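Local coordinates for protein nisin leader peptide-processing serine protease NisP (Lactococcus lactis subsp. lactis, PDB 4MZD) that probably acts as a subtilisin-like serine endopeptidase that cleaves the leader peptide from the nisin precursor during biosynthesis of this antibiotic, at residues I103-P108 / N112-Y117; T169-R174 / D196-I201. All coordinates share one frame; numbering follows the deposited sequence.

Interaction 1. Residues I103-P108 / N112-Y117; sequences IMEEHP and NSLGNY
The carboxylate of Glu-105 is the one flat group that meets Leu-114 across this contact, and it does so through a single oxygen: OE2 lies 3.7 Å from Leu-114 CD1, while OE1 is turned away from the leucine. The two side chains cross at about a right angle, which also brings Glu-105 CG within 4.1 Å of Leu-114 CG. With CG beside its own backbone N (chi1 -72°), the extended glutamate passes across the leucine, CG and OE2 both meeting its CG-CD1 branch. The ring of His-107 has its partners outside the two segments: Tyr-346 meets it edge-to-face, and NE2 bonds to Trp-345 O. In this subtilisin-like fold the segment 103-108 follows the strand that ends at Asp-100, a predicted charge-relay residue whose side chain is about 8 Å from that of Ile-103. A type I turn reverses the chain from Met-104 to His-107, where His-107 N bonds to Met-104 O at 3.1 Å. Deeper in, Ile-103 CD1 and Leu-114 CD2 are 4.1 Å apart as the side chains slide past each other, both resting on Ile-172. No direct hydrogen bond joins the segments; one water accepts from Asn-112 N (3.0 Å) and donates to Pro-108 O (2.8 Å).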
loop_
_atom_site.group_PDB
_atom_site.type_symbol
_atom_site.label_atom_id
_atom_site.label_comp_id
_atom_site.label_asym_id
_atom_site.label_seq_id
_atom_site.Cartn_x
_atom_site.Cartn_y
_atom_site.Cartn_z
ATOM N N ILE A 103 -7.986 -10.646 4.916
ATOM C CA ILE A 103 -9.221 -9.940 4.621
ATOM C C ILE A 103 -10.367 -10.566 5.393
ATOM O O ILE A 103 -10.307 -11.739 5.760
ATOM C CB ILE A 103 -9.529 -9.967 3.097
ATOM C CG1 ILE A 103 -10.466 -8.822 2.676
ATOM C CG2 ILE A 103 -10.081 -11.331 2.672
ATOM C CD1 ILE A 103 -10.617 -8.681 1.174
ATOM N N MET A 104 -11.394 -9.764 5.647
ATOM C CA MET A 104 -12.673 -10.261 6.127
ATOM C C MET A 104 -13.522 -10.557 4.896
ATOM O O MET A 104 -14.141 -9.648 4.324
ATOM C CB MET A 104 -13.354 -9.212 7.002
ATOM C CG MET A 104 -14.637 -9.714 7.646
ATOM S SD MET A 104 -15.817 -8.394 8.110
ATOM C CE MET A 104 -16.920 -9.277 9.269
ATOM N N GLU A 105 -13.536 -11.820 4.473
ATOM C CA GLU A 105 -14.159 -12.178 3.200
ATOM C C GLU A 105 -15.652 -11.885 3.172
ATOM O O GLU A 105 -16.224 -11.638 2.109
ATOM C CB GLU A 105 -13.923 -13.654 2.855
ATOM C CG GLU A 105 -12.498 -13.996 2.447
ATOM C CD GLU A 105 -12.389 -15.408 1.916
ATOM O OE1 GLU A 105 -12.592 -16.347 2.709
ATOM O OE2 GLU A 105 -12.121 -15.586 0.708
ATOM N N GLU A 106 -16.283 -11.923 4.340
ATOM C CA GLU A 106 -17.721 -11.757 4.414
ATOM C C GLU A 106 -18.151 -10.290 4.496
ATOM O O GLU A 106 -19.337 -10.010 4.618
ATOM C CB GLU A 106 -18.293 -12.575 5.580
ATOM C CG GLU A 106 -17.941 -12.056 6.963
ATOM C CD GLU A 106 -16.686 -12.682 7.564
ATOM O OE1 GLU A 106 -16.646 -12.804 8.808
ATOM O OE2 GLU A 106 -15.739 -13.035 6.817
ATOM N N HIS A 107 -17.218 -9.346 4.412
ATOM C CA HIS A 107 -17.634 -7.952 4.410
ATOM C C HIS A 107 -18.583 -7.715 3.234
ATOM O O HIS A 107 -18.244 -8.042 2.101
ATOM C CB HIS A 107 -16.446 -7.006 4.304
ATOM C CG HIS A 107 -16.809 -5.597 4.636
ATOM N ND1 HIS A 107 -17.667 -4.853 3.853
ATOM C CD2 HIS A 107 -16.508 -4.830 5.712
ATOM C CE1 HIS A 107 -17.851 -3.672 4.420
ATOM N NE2 HIS A 107 -17.157 -3.633 5.547
ATOM N N PRO A 108 -19.777 -7.146 3.487
ATOM C CA PRO A 108 -20.748 -7.032 2.392
ATOM C C PRO A 108 -20.270 -6.231 1.177
ATOM O O PRO A 108 -20.748 -6.511 0.076
ATOM C CB PRO A 108 -21.962 -6.355 3.057
ATOM C CG PRO A 108 -21.422 -5.722 4.293
ATOM C CD PRO A 108 -20.331 -6.647 4.757
ATOM N N ASN A 112 -18.145 -9.966 -3.021
ATOM C CA ASN A 112 -18.308 -10.233 -4.447
ATOM C C ASN A 112 -17.061 -9.954 -5.281
ATOM O O ASN A 112 -17.050 -10.226 -6.480
ATOM C CB ASN A 112 -19.503 -9.459 -5.002
ATOM C CG ASN A 112 -20.824 -10.013 -4.525
ATOM O OD1 ASN A 112 -20.883 -11.103 -3.957
ATOM N ND2 ASN A 112 -21.899 -9.270 -4.768
ATOM N N SER A 113 -16.016 -9.425 -4.646
ATOM C CA SER A 113 -14.750 -9.143 -5.322
ATOM C C SER A 113 -13.708 -10.233 -5.133
ATOM O O SER A 113 -12.633 -10.182 -5.735
ATOM C CB SER A 113 -14.137 -7.848 -4.781
ATOM O OG SER A 113 -14.982 -6.744 -5.021
ATOM N N LEU A 114 -13.968 -11.186 -4.247
ATOM C CA LEU A 114 -12.921 -12.141 -3.902
ATOM C C LEU A 114 -12.613 -13.090 -5.046
ATOM O O LEU A 114 -13.510 -13.710 -5.613
ATOM C CB LEU A 114 -13.288 -12.946 -2.653
ATOM C CG LEU A 114 -12.725 -12.450 -1.311
ATOM C CD1 LEU A 114 -11.196 -12.544 -1.246
ATOM C CD2 LEU A 114 -13.186 -11.032 -1.019
ATOM N N GLY A 115 -11.334 -13.191 -5.379
ATOM C CA GLY A 115 -10.876 -14.140 -6.368
ATOM C C GLY A 115 -10.636 -15.508 -5.765
ATOM O O GLY A 115 -10.933 -15.764 -4.595
ATOM N N ASN A 116 -10.077 -16.397 -6.570
ATOM C CA ASN A 116 -9.937 -17.786 -6.178
ATOM C C ASN A 116 -8.554 -18.136 -5.652
ATOM O O ASN A 116 -8.292 -19.292 -5.328
ATOM C CB ASN A 116 -10.277 -18.689 -7.361
ATOM C CG ASN A 116 -11.726 -18.576 -7.779
ATOM O OD1 ASN A 116 -12.586 -18.202 -6.986
ATOM N ND2 ASN A 116 -12.004 -18.907 -9.029
ATOM N N TYR A 117 -7.673 -17.148 -5.560
ATOM C CA TYR A 117 -6.297 -17.404 -5.154
ATOM C C TYR A 117 -5.981 -16.725 -3.831
ATOM O O TYR A 117 -6.371 -15.582 -3.595
ATOM C CB TYR A 117 -5.321 -16.938 -6.236
ATOM C CG TYR A 117 -5.520 -17.646 -7.548
ATOM C CD1 TYR A 117 -4.825 -18.805 -7.844
ATOM C CD2 TYR A 117 -6.419 -17.163 -8.486
ATOM C CE1 TYR A 117 -5.019 -19.463 -9.045
ATOM C CE2 TYR A 117 -6.622 -17.813 -9.687
ATOM C CZ TYR A 117 -5.921 -18.959 -9.963
ATOM O OH TYR A 117 -6.127 -19.596 -11.166
HETATM O O HOH W 1 -19.689 -7.513 -2.333
#

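Interaction 2. Residues T169-R174 / D196-I201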
loop_
_atom_site.group_PDB
_atom_site.type_symbol
_atom_site.label_atom_id
_atom_site.label_comp_id
_atom_site.label_asym_id
_atom_site.label_seq_id
_atom_site.Cartn_x
_atom_site.Cartn_y
_atom_site.Cartn_z
ATOM N N THR A 169 -11.480 -7.965 -9.154
ATOM C CA THR A 169 -11.085 -9.156 -8.416
ATOM C C THR A 169 -9.848 -8.897 -7.570
ATOM O O THR A 169 -8.866 -8.315 -8.045
ATOM C CB THR A 169 -10.832 -10.328 -9.376
ATOM O OG1 THR A 169 -12.020 -10.560 -10.141
ATOM C CG2 THR A 169 -10.488 -11.591 -8.617
ATOM N N VAL A 170 -9.909 -9.317 -6.311
ATOM C CA VAL A 170 -8.746 -9.269 -5.432
ATOM C C VAL A 170 -8.430 -10.654 -4.882
ATOM O O VAL A 170 -9.335 -11.414 -4.501
ATOM C CB VAL A 170 -8.919 -8.258 -4.277
ATOM C CG1 VAL A 170 -9.051 -6.858 -4.840
ATOM C CG2 VAL A 170 -10.103 -8.612 -3.394
ATOM N N ASN A 171 -7.138 -10.975 -4.868
ATOM C CA ASN A 171 -6.633 -12.205 -4.285
ATOM C C ASN A 171 -5.779 -11.841 -3.076
ATOM O O ASN A 171 -5.148 -10.787 -3.070
ATOM C CB ASN A 171 -5.848 -13.001 -5.325
ATOM C CG ASN A 171 -6.741 -13.537 -6.429
ATOM O OD1 ASN A 171 -7.744 -14.195 -6.166
ATOM N ND2 ASN A 171 -6.395 -13.233 -7.665
ATOM N N ILE A 172 -5.777 -12.689 -2.053
ATOM C CA ILE A 172 -5.346 -12.296 -0.716
ATOM C C ILE A 172 -4.140 -13.085 -0.231
ATOM O O ILE A 172 -4.180 -14.313 -0.156
ATOM C CB ILE A 172 -6.502 -12.508 0.282
ATOM C CG1 ILE A 172 -7.777 -11.824 -0.224
ATOM C CG2 ILE A 172 -6.109 -12.062 1.679
ATOM C CD1 ILE A 172 -7.637 -10.348 -0.431
ATOM N N TYR A 173 -3.083 -12.357 0.134
ATOM C CA TYR A 173 -1.829 -12.951 0.592
ATOM C C TYR A 173 -1.509 -12.373 1.961
ATOM O O TYR A 173 -1.184 -11.193 2.087
ATOM C CB TYR A 173 -0.713 -12.709 -0.443
ATOM C CG TYR A 173 -1.159 -13.258 -1.772
ATOM C CD1 TYR A 173 -1.045 -14.613 -2.054
ATOM C CD2 TYR A 173 -1.792 -12.449 -2.705
ATOM C CE1 TYR A 173 -1.529 -15.139 -3.239
ATOM C CE2 TYR A 173 -2.278 -12.970 -3.896
ATOM C CZ TYR A 173 -2.140 -14.310 -4.158
ATOM O OH TYR A 173 -2.631 -14.820 -5.338
ATOM N N ARG A 174 -1.652 -13.197 2.996
ATOM C CA ARG A 174 -1.530 -12.708 4.361
ATOM C C ARG A 174 -0.096 -12.804 4.861
ATOM O O ARG A 174 0.495 -13.889 4.875
ATOM C CB ARG A 174 -2.466 -13.470 5.300
ATOM C CG ARG A 174 -2.471 -12.909 6.712
ATOM C CD ARG A 174 -3.639 -13.365 7.565
ATOM N NE ARG A 174 -3.519 -14.737 8.044
ATOM C CZ ARG A 174 -2.917 -15.107 9.175
ATOM N NH1 ARG A 174 -2.905 -16.388 9.516
ATOM N NH2 ARG A 174 -2.350 -14.216 9.971
ATOM N N ASP A 196 0.233 -16.696 -9.208
ATOM C CA ASP A 196 -1.216 -16.827 -9.299
ATOM C C ASP A 196 -1.823 -15.923 -10.377
ATOM O O ASP A 196 -3.040 -15.899 -10.554
ATOM C CB ASP A 196 -1.878 -16.530 -7.955
ATOM C CG ASP A 196 -1.612 -17.592 -6.901
ATOM O OD1 ASP A 196 -1.139 -18.702 -7.239
ATOM O OD2 ASP A 196 -1.905 -17.301 -5.719
ATOM N N GLY A 197 -0.982 -15.162 -11.075
ATOM C CA GLY A 197 -1.435 -14.384 -12.216
ATOM C C GLY A 197 -1.967 -12.993 -11.914
ATOM O O GLY A 197 -2.607 -12.385 -12.770
ATOM N N ASN A 198 -1.706 -12.481 -10.715
ATOM C CA ASN A 198 -2.099 -11.118 -10.385
ATOM C C ASN A 198 -1.179 -10.139 -11.083
ATOM O O ASN A 198 -0.008 -10.026 -10.721
ATOM C CB ASN A 198 -1.996 -10.877 -8.882
ATOM C CG ASN A 198 -2.941 -11.742 -8.095
ATOM O OD1 ASN A 198 -4.145 -11.481 -8.048
ATOM N ND2 ASN A 198 -2.408 -12.787 -7.479
ATOM N N LYS A 199 -1.691 -9.395 -12.054
ATOM C CA LYS A 199 -0.811 -8.508 -12.800
ATOM C C LYS A 199 -0.461 -7.223 -12.047
ATOM O O LYS A 199 0.487 -6.532 -12.427
ATOM C CB LYS A 199 -1.370 -8.222 -14.188
ATOM C CG LYS A 199 -1.473 -9.484 -15.054
ATOM C CD LYS A 199 -0.165 -10.292 -15.096
ATOM C CE LYS A 199 -0.357 -11.655 -15.771
ATOM N NZ LYS A 199 0.887 -12.496 -15.778
ATOM N N VAL A 200 -1.210 -6.920 -10.986
ATOM C CA VAL A 200 -0.890 -5.826 -10.080
ATOM C C VAL A 200 -0.831 -6.393 -8.667
ATOM O O VAL A 200 -1.708 -7.157 -8.265
ATOM C CB VAL A 200 -1.937 -4.690 -10.160
ATOM C CG1 VAL A 200 -1.572 -3.557 -9.209
ATOM C CG2 VAL A 200 -2.078 -4.186 -11.601
ATOM N N ILE A 201 0.228 -6.040 -7.938
ATOM C CA ILE A 201 0.473 -6.539 -6.590
ATOM C C ILE A 201 0.633 -5.336 -5.662
ATOM O O ILE A 201 1.487 -4.479 -5.889
ATOM C CB ILE A 201 1.748 -7.421 -6.569
ATOM C CG1 ILE A 201 1.567 -8.648 -7.475
ATOM C CG2 ILE A 201 2.096 -7.847 -5.159
ATOM C CD1 ILE A 201 2.835 -9.452 -7.709
#
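Asn-171 and Tyr-173, on strand 169-174, bond to Asn-198 and Asp-196 at the far end of a beta-alpha-beta crossover: helix 183-195 leads to strand 200-210, and both strands pair in parallel with 95-100, which lies between them. With no backbone bond across the contact, side chains do the joining. The buried, tight part centres on the amide of Asn-198. Its OD1 accepts Asn-171 ND2 at 2.9 Å in a nearly straight bond (N-H...O 172°), and the same oxygen has its strongest partner in Ser-95 OG, on strand 95-100. Its ND2 reaches Tyr-173 OH at 3.0 Å in a more bent bond (134°), with the ring and amide planes almost perpendicular, and also bonds to Ala-193 O. Both ends of the amide are therefore engaged, which fixes its rotation.

The looser side is at Gly-197, partly exposed and without contact to strand 169-174, where the helix ends in a Schellman motif with a positive phi at the glycine. Asp-196 beside it is also partly exposed but firmly bonded, through OD2 to Tyr-173 and through OD1 in a salt bridge to Arg-192, while Tyr-117 packs alongside. Tyr-173 has CG beside its backbone N (chi1 -56°), a setting that sends the ring across to Asp-196. The hydroxyl accepts from Asn-198 ND2 and donates to the anti lone pair of Asp-196: Tyr-173 OH lies 2.6 Å from Asp-196 OD2, with OD2 in the plane of the ring, at its edge.

Overall arrangement
From the N terminus, the chain leaves strand 95-100, enters 103-108 and soon meets itself at 112-117, so interaction 1 closes a short loop with three residues between its segments. Interaction 2 opens later, at 169-174, and closes at 196-201 after helix 183-195, a wider loop. The two are in series, neither nested nor crossed, but they touch in space: Gly-115 N lies 2.8 Å from Val-170 O and Ser-113 O 2.9 Å from Val-170 N, both probable hydrogen bonds. Strand 169-174 thus connects the loop beyond strand 95-100 with the C-terminal end of helix 183-195 and the entry to strand 200-210.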